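Local structure of conserved protein (Methanothermobacter thermautotrophicus, 2WNY) at residues A[5-10]-A[67-72]; A[13-18]-A[28-33]; A[85-90]-A[130-135]. The protein is of unknown function but probably binds RNA, its gene belonging to the archaeal exosome superoperon. The protein carries 1 engineered substitution. All coordinates share one frame; numbering follows the deposited sequence.

Interaction 1. Residues A[5-10]-A[67-72]; sequences RDMIHN and EFMEKF
Met69 lies against Met7 and Ile8, and each part of its side chain has a neighbour there. Met69 CB is 4.1 Å from Met7 SD. CG comes next and rests on the branch of Ile8 that ends in CD1, with Ile8 CG1 and Ile8 CD1 each 3.9 Å from Met69 CG. The sulfur meets both branches of Ile8: Met69 SD is 3.6 Å from Ile8 CG2 and 3.8 Å from Ile8 CD1. The chain is bent at chi2 (-50°) and chi3 (-64°), and these two bends bring Met69 CE to 4.0 Å from Met7 SD. Met7 itself is extended beyond CG and crosses Met69 at a slant. Ile8 CD1 also reaches Phe68, meeting Phe68 CD2 at 4.0 Å. The contact is wholly apolar, with no hydrogen bond across it. Outside the two segments, Glu123 OE1 accepts a hydrogen bond from Met7 N, and Phe68 meets the ring of Trp107. Helix 62-76 here packs against the start of strand 8-17 and the loop just before it. Strand 115-122 supplies Ile120 beside both Ile8 and Phe68, while Ile139 of helix 129-139 touches Met7.

Interaction 2. Residues A[13-18]-A[28-33]; sequences YCLMVY and EALRNV. Engineered in segment 13-18: Cys14 (natural residue Arg).
Leu30 meets Tyr13 and Leu15 with both of its methyl groups. Leu30 CD1 lies over one face of the Tyr13 ring, 4.2 Å from the ring centroid and 27° off the normal, a CH-pi contact. CD2 is near the rim of the same ring, with Leu30 CD2 3.7 Å from Tyr13 CE1. It also touches the second partner, as Leu15 CD2 is 4.0 Å from Leu30 CD2. Closer to the helix backbone, Leu15 CD1 lies 4.1 Å from Leu30 CB. Tyr13 and Leu15 both hold CG between the backbone N and the carbonyl carbon (chi1 65° and 72°), which sets the Tyr13 ring and the Leu15 methyls against Leu30. Their side chains leave the strand on the same side, whereas the engineered Cys14 between them points away from the helix.

Further out, the tyrosine ring is flanked by Ile34, Ala37 and Pro39 of the chain that follows the helix. That chain leaves in a tight turn, in which Val33 N donates a hydrogen bond to Leu30 O at 2.8 Å. Strand 8-17 is paired antiparallel with its two neighbours, 51-59 and 115-122. Helix 23-30 packs on this part of the sheet through Leu30, where Leu118 and Ile116 of strand 115-122 adjoin Tyr13 and Leu15.

Interaction 3. Residues A[85-90]-A[130-135]; sequences DRFDEN and EVAVEN
Asp88 OD1, one residue beyond the Phe87 that packs on Ala132 and Val133, is gripped by two backbone amides. Asn90 N donates to Asp88 OD1 at 2.9 Å, with an N-H...O angle of 144°. This is an Asx turn, and the amide comes from above the carboxylate plane, 66° out of it. Asn92 N is the second donor. Together they tie the aspartate to the chain that leads into strand 92-98.

The contact with the helix is apolar and is made by one ring. Val133 CG2 sits over a face of Phe87, 3.8 Å from the centroid and 20° off the ring normal, a CH-pi contact. It is displaced toward one side of the ring, so that Val133 CG2 lies 3.6 Å from Phe87 CD2. The valine methyl reaches this place by standing anti to its own carbonyl carbon. On the other side of the ring's outline, Phe87 CD1 is 3.8 Å from Ala132 CB. Phe87 CE1 lies at the backbone, 3.8 Å from Ala132 C. The ring thus covers two methyl groups and a short length of helix backbone. A serine in place of this phenylalanine would probably leave Val133 CG2 and Ala132 CB without their aromatic cover and open a gap between loop and helix.

Met80 touches both Phe87 and Val133, and a weak hydrogen bond links Arg129 NH2 to Phe87 O. A separate tie of the loop is the salt bridge of Asp85 with Arg111. Through Phe87 the loop between helix 62-76 and strand 92-98 packs on helix 129-139 near the C-terminus, with Leu93 of strand 92-98 adjoining the Phe87 ring.

In the fold
Interactions 1 and 2 both pack a helix on strand 8-17, interaction 1 near its beginning and also on the loop that leads into it, interaction 2 further along. They lie on opposite sides of the chain's centre, with interaction 2 nested inside the loop that interaction 1 closes. They meet where Phe68 CD1 packs 3.7 Å from Val33 O. Interaction 2 is the most central, and its touching residues are all buried. Interactions 1 and 3 each include one partly exposed residue, and interaction 3 lies furthest out, joining a loop to helix 129-139. All three are apolar across the segments. Interaction 1 rests mainly on sulfur and aliphatic groups, with the Phe68 ring touched obliquely; interactions 2 and 3 each set a methyl over an aromatic face.

Interaction 1. Residues A[5-10]-A[67-72]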
loop_
_atom_site.group_PDB
_atom_site.type_symbol
_atom_site.label_atom_id
_atom_site.label_comp_id
_atom_site.label_asym_id
_atom_site.label_seq_id
_atom_site.Cartn_x
_atom_site.Cartn_y
_atom_site.Cartn_z
ATOM N N ARG A 5 -16.223 -10.955 -6.597
ATOM C CA ARG A 5 -15.358 -9.987 -7.258
ATOM C C ARG A 5 -13.940 -10.140 -6.758
ATOM O O ARG A 5 -13.702 -10.399 -5.564
ATOM C CB ARG A 5 -15.837 -8.551 -7.028
ATOM C CG ARG A 5 -17.153 -8.220 -7.728
ATOM C CD ARG A 5 -17.562 -6.779 -7.486
ATOM N NE ARG A 5 -18.968 -6.568 -7.832
ATOM C CZ ARG A 5 -19.432 -6.426 -9.073
ATOM N NH1 ARG A 5 -18.606 -6.467 -10.118
ATOM N NH2 ARG A 5 -20.729 -6.247 -9.271
ATOM N N ASP A 6 -12.994 -9.971 -7.673
ATOM C CA ASP A 6 -11.599 -9.979 -7.291
ATOM C C ASP A 6 -11.233 -8.733 -6.478
ATOM O O ASP A 6 -10.407 -8.815 -5.569
ATOM C CB ASP A 6 -10.703 -10.151 -8.528
ATOM C CG ASP A 6 -10.645 -11.610 -9.020
ATOM O OD1 ASP A 6 -11.290 -12.514 -8.409
ATOM O OD2 ASP A 6 -9.932 -11.855 -10.025
ATOM N N MET A 7 -11.876 -7.605 -6.797
ATOM C CA MET A 7 -11.672 -6.292 -6.131
ATOM C C MET A 7 -10.314 -5.700 -6.473
ATOM O O MET A 7 -10.235 -4.572 -6.981
ATOM C CB MET A 7 -11.815 -6.362 -4.604
ATOM C CG MET A 7 -13.144 -6.892 -4.123
ATOM S SD MET A 7 -13.346 -6.504 -2.364
ATOM C CE MET A 7 -14.979 -7.213 -2.102
ATOM N N ILE A 8 -9.260 -6.452 -6.166
ATOM C CA ILE A 8 -7.900 -6.059 -6.514
ATOM C C ILE A 8 -7.152 -7.281 -7.058
ATOM O O ILE A 8 -7.393 -8.426 -6.645
ATOM C CB ILE A 8 -7.126 -5.401 -5.316
ATOM C CG1 ILE A 8 -6.976 -6.383 -4.142
ATOM C CG2 ILE A 8 -7.806 -4.133 -4.879
ATOM C CD1 ILE A 8 -6.077 -5.886 -3.019
ATOM N N HIS A 9 -6.274 -7.044 -8.020
ATOM C CA HIS A 9 -5.543 -8.149 -8.663
ATOM C C HIS A 9 -4.307 -8.521 -7.867
ATOM O O HIS A 9 -3.984 -9.701 -7.653
ATOM C CB HIS A 9 -5.174 -7.741 -10.084
ATOM C CG HIS A 9 -6.353 -7.653 -10.996
ATOM N ND1 HIS A 9 -7.170 -8.733 -11.252
ATOM C CD2 HIS A 9 -6.847 -6.625 -11.724
ATOM C CE1 HIS A 9 -8.125 -8.372 -12.091
ATOM N NE2 HIS A 9 -7.945 -7.100 -12.401
ATOM N N ASN A 10 -3.611 -7.486 -7.421
ATOM C CA ASN A 10 -2.362 -7.664 -6.698
ATOM C C ASN A 10 -2.018 -6.351 -5.994
ATOM O O ASN A 10 -2.631 -5.305 -6.278
ATOM C CB ASN A 10 -1.256 -8.113 -7.664
ATOM C CG ASN A 10 -0.891 -7.040 -8.687
ATOM O OD1 ASN A 10 -0.427 -5.966 -8.323
ATOM N ND2 ASN A 10 -1.095 -7.334 -9.966
ATOM N N GLU A 67 -7.853 -10.209 3.072
ATOM C CA GLU A 67 -7.666 -9.607 4.394
ATOM C C GLU A 67 -7.323 -8.114 4.297
ATOM O O GLU A 67 -7.769 -7.280 5.110
ATOM C CB GLU A 67 -6.545 -10.328 5.169
ATOM C CG GLU A 67 -6.271 -9.698 6.539
ATOM C CD GLU A 67 -5.511 -10.609 7.500
ATOM O OE1 GLU A 67 -5.243 -11.782 7.165
ATOM O OE2 GLU A 67 -5.197 -10.149 8.611
ATOM N N PHE A 68 -6.501 -7.777 3.316
ATOM C CA PHE A 68 -6.167 -6.387 3.079
ATOM C C PHE A 68 -7.429 -5.562 2.727
ATOM O O PHE A 68 -7.641 -4.471 3.265
ATOM C CB PHE A 68 -5.157 -6.269 1.957
ATOM C CG PHE A 68 -4.857 -4.843 1.578
ATOM C CD1 PHE A 68 -3.841 -4.142 2.218
ATOM C CD2 PHE A 68 -5.633 -4.187 0.618
ATOM C CE1 PHE A 68 -3.566 -2.802 1.878
ATOM C CE2 PHE A 68 -5.367 -2.854 0.259
ATOM C CZ PHE A 68 -4.347 -2.156 0.898
ATOM N N MET A 69 -8.240 -6.082 1.814
ATOM C CA MET A 69 -9.452 -5.376 1.388
ATOM C C MET A 69 -10.432 -5.199 2.555
ATOM O O MET A 69 -11.098 -4.165 2.663
ATOM C CB MET A 69 -10.137 -6.072 0.214
ATOM C CG MET A 69 -9.456 -5.841 -1.156
ATOM S SD MET A 69 -9.107 -4.094 -1.542
ATOM C CE MET A 69 -10.830 -3.499 -1.605
ATOM N N GLU A 70 -10.492 -6.196 3.432
ATOM C CA GLU A 70 -11.302 -6.102 4.647
ATOM C C GLU A 70 -10.868 -4.884 5.488
ATOM O O GLU A 70 -11.692 -4.069 5.883
ATOM C CB GLU A 70 -11.124 -7.361 5.488
ATOM C CG GLU A 70 -11.999 -8.528 5.124
ATOM C CD GLU A 70 -12.205 -9.441 6.326
ATOM O OE1 GLU A 70 -11.208 -9.740 7.030
ATOM O OE2 GLU A 70 -13.363 -9.846 6.577
ATOM N N LYS A 71 -9.568 -4.759 5.744
ATOM C CA LYS A 71 -9.055 -3.657 6.555
ATOM C C LYS A 71 -9.130 -2.330 5.785
ATOM O O LYS A 71 -9.512 -1.291 6.338
ATOM C CB LYS A 71 -7.616 -3.953 6.987
ATOM C CG LYS A 71 -6.879 -2.798 7.662
ATOM C CD LYS A 71 -7.363 -2.548 9.073
ATOM C CE LYS A 71 -6.372 -1.673 9.829
ATOM N NZ LYS A 71 -6.565 -1.846 11.288
ATOM N N PHE A 72 -8.781 -2.380 4.503
ATOM C CA PHE A 72 -8.872 -1.205 3.632
ATOM C C PHE A 72 -10.290 -0.629 3.650
ATOM O O PHE A 72 -10.484 0.596 3.778
ATOM C CB PHE A 72 -8.429 -1.588 2.208
ATOM C CG PHE A 72 -8.614 -0.498 1.180
ATOM C CD1 PHE A 72 -7.568 0.354 0.855
ATOM C CD2 PHE A 72 -9.825 -0.353 0.509
ATOM C CE1 PHE A 72 -7.729 1.359 -0.110
ATOM C CE2 PHE A 72 -9.996 0.648 -0.451
ATOM C CZ PHE A 72 -8.944 1.495 -0.763
#

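Interaction 2. Residues A[13-18]-A[28-33]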
loop_
_atom_site.group_PDB
_atom_site.type_symbol
_atom_site.label_atom_id
_atom_site.label_comp_id
_atom_site.label_asym_id
_atom_site.label_seq_id
_atom_site.Cartn_x
_atom_site.Cartn_y
_atom_site.Cartn_z
ATOM N N TYR A 13 4.324 -3.387 -3.031
ATOM C CA TYR A 13 4.651 -2.528 -1.891
ATOM C C TYR A 13 6.135 -2.250 -1.843
ATOM O O TYR A 13 6.969 -3.055 -2.323
ATOM C CB TYR A 13 4.124 -3.100 -0.563
ATOM C CG TYR A 13 4.771 -4.405 -0.171
ATOM C CD1 TYR A 13 6.010 -4.425 0.486
ATOM C CD2 TYR A 13 4.159 -5.615 -0.461
ATOM C CE1 TYR A 13 6.620 -5.618 0.829
ATOM C CE2 TYR A 13 4.757 -6.800 -0.124
ATOM C CZ TYR A 13 5.984 -6.798 0.534
ATOM O OH TYR A 13 6.571 -7.980 0.872
ATOM N N CYS A 14 6.454 -1.078 -1.301
ATOM C CA CYS A 14 7.807 -0.628 -1.159
ATOM C C CYS A 14 7.933 0.141 0.167
ATOM O O CYS A 14 7.070 0.957 0.484
ATOM C CB CYS A 14 8.120 0.297 -2.351
ATOM S SG CYS A 14 9.767 0.799 -2.400
ATOM N N LEU A 15 8.992 -0.103 0.937
ATOM C CA LEU A 15 9.321 0.789 2.092
ATOM C C LEU A 15 10.799 0.713 2.373
ATOM O O LEU A 15 11.496 -0.163 1.832
ATOM C CB LEU A 15 8.451 0.563 3.341
ATOM C CG LEU A 15 8.588 -0.679 4.222
ATOM C CD1 LEU A 15 7.829 -0.442 5.514
ATOM C CD2 LEU A 15 8.102 -1.935 3.504
ATOM N N MET A 16 11.292 1.679 3.142
ATOM C CA MET A 16 12.717 1.874 3.261
ATOM C C MET A 16 13.168 1.678 4.680
ATOM O O MET A 16 12.412 1.925 5.631
ATOM C CB MET A 16 13.103 3.273 2.763
ATOM C CG MET A 16 11.988 3.902 1.959
ATOM S SD MET A 16 12.527 4.773 0.513
ATOM C CE MET A 16 12.210 3.493 -0.691
ATOM N N VAL A 17 14.406 1.219 4.811
ATOM C CA VAL A 17 15.029 1.093 6.124
ATOM C C VAL A 17 16.274 1.967 6.100
ATOM O O VAL A 17 17.242 1.661 5.378
ATOM C CB VAL A 17 15.449 -0.348 6.446
ATOM C CG1 VAL A 17 15.993 -0.436 7.881
ATOM C CG2 VAL A 17 14.276 -1.330 6.258
ATOM N N TYR A 18 16.249 3.024 6.903
ATOM C CA TYR A 18 17.394 3.917 7.021
ATOM C C TYR A 18 18.393 3.352 8.047
ATOM O O TYR A 18 18.106 2.375 8.757
ATOM C CB TYR A 18 16.940 5.347 7.333
ATOM C CG TYR A 18 16.310 5.996 6.117
ATOM C CD1 TYR A 18 17.072 6.769 5.241
ATOM C CD2 TYR A 18 14.964 5.786 5.810
ATOM C CE1 TYR A 18 16.516 7.326 4.100
ATOM C CE2 TYR A 18 14.394 6.335 4.662
ATOM C CZ TYR A 18 15.169 7.094 3.817
ATOM O OH TYR A 18 14.621 7.624 2.690
ATOM N N GLU A 28 7.672 -5.040 11.115
ATOM C CA GLU A 28 6.454 -5.045 11.958
ATOM C C GLU A 28 5.424 -4.013 11.459
ATOM O O GLU A 28 4.230 -4.310 11.377
ATOM C CB GLU A 28 6.792 -4.800 13.426
ATOM C CG GLU A 28 5.605 -4.901 14.374
ATOM C CD GLU A 28 5.959 -4.445 15.788
ATOM O OE1 GLU A 28 7.159 -4.395 16.122
ATOM O OE2 GLU A 28 5.038 -4.122 16.559
ATOM N N ALA A 29 5.881 -2.798 11.143
ATOM C CA ALA A 29 5.000 -1.767 10.575
ATOM C C ALA A 29 4.358 -2.217 9.246
ATOM O O ALA A 29 3.154 -2.105 9.056
ATOM C CB ALA A 29 5.768 -0.444 10.391
ATOM N N LEU A 30 5.164 -2.742 8.328
ATOM C CA LEU A 30 4.608 -3.306 7.089
ATOM C C LEU A 30 3.546 -4.353 7.348
ATOM O O LEU A 30 2.505 -4.352 6.688
ATOM C CB LEU A 30 5.721 -3.932 6.249
ATOM C CG LEU A 30 5.299 -4.839 5.097
ATOM C CD1 LEU A 30 4.602 -3.982 4.018
ATOM C CD2 LEU A 30 6.518 -5.524 4.504
ATOM N N ARG A 31 3.802 -5.240 8.306
ATOM C CA ARG A 31 2.835 -6.309 8.640
ATOM C C ARG A 31 1.594 -5.833 9.378
ATOM O O ARG A 31 0.673 -6.618 9.619
ATOM C CB ARG A 31 3.531 -7.438 9.404
ATOM C CG ARG A 31 4.418 -8.234 8.461
ATOM C CD ARG A 31 5.188 -9.322 9.147
ATOM N NE ARG A 31 6.052 -9.958 8.153
ATOM C CZ ARG A 31 7.127 -10.683 8.434
ATOM N NH1 ARG A 31 7.492 -10.891 9.692
ATOM N NH2 ARG A 31 7.840 -11.200 7.436
ATOM N N ASN A 32 1.560 -4.551 9.734
ATOM C CA ASN A 32 0.301 -3.959 10.182
ATOM C C ASN A 32 -0.510 -3.461 8.990
ATOM O O ASN A 32 -1.623 -2.990 9.130
ATOM C CB ASN A 32 0.555 -2.841 11.181
ATOM C CG ASN A 32 0.902 -3.371 12.553
ATOM O OD1 ASN A 32 0.509 -4.475 12.906
ATOM N ND2 ASN A 32 1.658 -2.603 13.320
ATOM N N VAL A 33 0.083 -3.538 7.805
ATOM C CA VAL A 33 -0.609 -3.131 6.596
ATOM C C VAL A 33 -0.836 -4.400 5.783
ATOM O O VAL A 33 -1.943 -4.658 5.317
ATOM C CB VAL A 33 0.215 -2.094 5.783
ATOM C CG1 VAL A 33 -0.473 -1.756 4.452
ATOM C CG2 VAL A 33 0.460 -0.804 6.600
#

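Interaction 3. Residues A[85-90]-A[130-135]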
loop_
_atom_site.group_PDB
_atom_site.type_symbol
_atom_site.label_atom_id
_atom_site.label_comp_id
_atom_site.label_asym_id
_atom_site.label_seq_id
_atom_site.Cartn_x
_atom_site.Cartn_y
_atom_site.Cartn_z
ATOM N N ASP A 85 -7.980 11.057 -6.155
ATOM C CA ASP A 85 -6.923 11.647 -6.976
ATOM C C ASP A 85 -5.648 10.799 -6.969
ATOM O O ASP A 85 -4.680 11.116 -7.652
ATOM C CB ASP A 85 -6.635 13.081 -6.524
ATOM C CG ASP A 85 -6.560 13.206 -5.016
ATOM O OD1 ASP A 85 -5.628 12.625 -4.417
ATOM O OD2 ASP A 85 -7.438 13.886 -4.437
ATOM N N ARG A 86 -5.664 9.712 -6.207
ATOM C CA ARG A 86 -4.493 8.848 -6.090
ATOM C C ARG A 86 -4.492 7.690 -7.101
ATOM O O ARG A 86 -3.588 6.858 -7.084
ATOM C CB ARG A 86 -4.371 8.302 -4.669
ATOM C CG ARG A 86 -4.292 9.357 -3.577
ATOM C CD ARG A 86 -4.221 8.676 -2.219
ATOM N NE ARG A 86 -4.730 9.521 -1.147
ATOM C CZ ARG A 86 -4.013 9.971 -0.121
ATOM N NH1 ARG A 86 -2.732 9.657 -0.002
ATOM N NH2 ARG A 86 -4.589 10.739 0.795
ATOM N N PHE A 87 -5.491 7.644 -7.979
ATOM C CA PHE A 87 -5.574 6.617 -9.030
ATOM C C PHE A 87 -4.794 7.067 -10.262
ATOM O O PHE A 87 -4.832 8.248 -10.602
ATOM C CB PHE A 87 -7.037 6.406 -9.455
ATOM C CG PHE A 87 -7.883 5.698 -8.435
ATOM C CD1 PHE A 87 -8.135 4.332 -8.551
ATOM C CD2 PHE A 87 -8.444 6.398 -7.364
ATOM C CE1 PHE A 87 -8.930 3.669 -7.616
ATOM C CE2 PHE A 87 -9.236 5.745 -6.413
ATOM C CZ PHE A 87 -9.482 4.373 -6.539
ATOM N N ASP A 88 -4.128 6.144 -10.962
ATOM C CA ASP A 88 -3.506 6.507 -12.249
ATOM C C ASP A 88 -4.442 6.254 -13.443
ATOM O O ASP A 88 -5.604 5.869 -13.259
ATOM C CB ASP A 88 -2.122 5.853 -12.433
ATOM C CG ASP A 88 -2.191 4.336 -12.659
ATOM O OD1 ASP A 88 -3.294 3.771 -12.817
ATOM O OD2 ASP A 88 -1.110 3.709 -12.699
ATOM N N GLU A 89 -3.935 6.482 -14.658
ATOM C CA GLU A 89 -4.730 6.306 -15.883
ATOM C C GLU A 89 -4.973 4.826 -16.231
ATOM O O GLU A 89 -5.786 4.517 -17.105
ATOM C CB GLU A 89 -4.100 7.059 -17.073
ATOM C CG GLU A 89 -2.563 6.902 -17.195
ATOM C CD GLU A 89 -1.990 7.347 -18.547
ATOM O OE1 GLU A 89 -2.768 7.599 -19.493
ATOM O OE2 GLU A 89 -0.745 7.435 -18.662
ATOM N N ASN A 90 -4.298 3.922 -15.517
ATOM C CA ASN A 90 -4.283 2.494 -15.853
ATOM C C ASN A 90 -5.013 1.540 -14.894
ATOM O O ASN A 90 -4.819 0.327 -14.978
ATOM C CB ASN A 90 -2.835 2.007 -16.001
ATOM C CG ASN A 90 -2.186 2.483 -17.275
ATOM O OD1 ASN A 90 -1.090 3.049 -17.245
ATOM N ND2 ASN A 90 -2.850 2.257 -18.408
ATOM N N GLU A 130 -11.451 5.966 -14.412
ATOM C CA GLU A 130 -12.854 6.121 -14.031
ATOM C C GLU A 130 -13.480 4.807 -13.556
ATOM O O GLU A 130 -14.251 4.801 -12.602
ATOM C CB GLU A 130 -13.688 6.770 -15.155
ATOM C CG GLU A 130 -13.857 5.915 -16.423
ATOM C CD GLU A 130 -14.907 6.452 -17.385
ATOM O OE1 GLU A 130 -15.324 7.629 -17.254
ATOM O OE2 GLU A 130 -15.312 5.687 -18.288
ATOM N N VAL A 131 -13.136 3.710 -14.226
ATOM C CA VAL A 131 -13.650 2.393 -13.886
ATOM C C VAL A 131 -13.134 1.986 -12.494
ATOM O O VAL A 131 -13.909 1.575 -11.624
ATOM C CB VAL A 131 -13.247 1.341 -14.958
ATOM C CG1 VAL A 131 -13.876 -0.021 -14.661
ATOM C CG2 VAL A 131 -13.646 1.820 -16.353
ATOM N N ALA A 132 -11.831 2.141 -12.286
ATOM C CA ALA A 132 -11.205 1.800 -11.012
ATOM C C ALA A 132 -11.795 2.629 -9.861
ATOM O O ALA A 132 -12.164 2.081 -8.821
ATOM C CB ALA A 132 -9.699 1.973 -11.099
ATOM N N VAL A 133 -11.896 3.942 -10.078
ATOM C CA VAL A 133 -12.505 4.864 -9.117
ATOM C C VAL A 133 -13.925 4.411 -8.741
ATOM O O VAL A 133 -14.250 4.265 -7.557
ATOM C CB VAL A 133 -12.530 6.319 -9.685
ATOM C CG1 VAL A 133 -13.479 7.212 -8.896
ATOM C CG2 VAL A 133 -11.120 6.904 -9.698
ATOM N N GLU A 134 -14.762 4.190 -9.752
ATOM C CA GLU A 134 -16.146 3.762 -9.518
ATOM C C GLU A 134 -16.203 2.482 -8.682
ATOM O O GLU A 134 -16.991 2.386 -7.737
ATOM C CB GLU A 134 -16.918 3.588 -10.834
ATOM C CG GLU A 134 -18.348 3.033 -10.669
ATOM C CD GLU A 134 -19.244 3.886 -9.761
ATOM O OE1 GLU A 134 -18.910 5.062 -9.489
ATOM O OE2 GLU A 134 -20.297 3.374 -9.322
ATOM N N ASN A 135 -15.341 1.522 -9.023
ATOM C CA ASN A 135 -15.306 0.224 -8.345
ATOM C C ASN A 135 -14.943 0.324 -6.872
ATOM O O ASN A 135 -15.552 -0.335 -6.029
ATOM C CB ASN A 135 -14.351 -0.731 -9.065
ATOM C CG ASN A 135 -14.923 -1.252 -10.356
ATOM O OD1 ASN A 135 -16.099 -1.051 -10.659
ATOM N ND2 ASN A 135 -14.090 -1.924 -11.133
#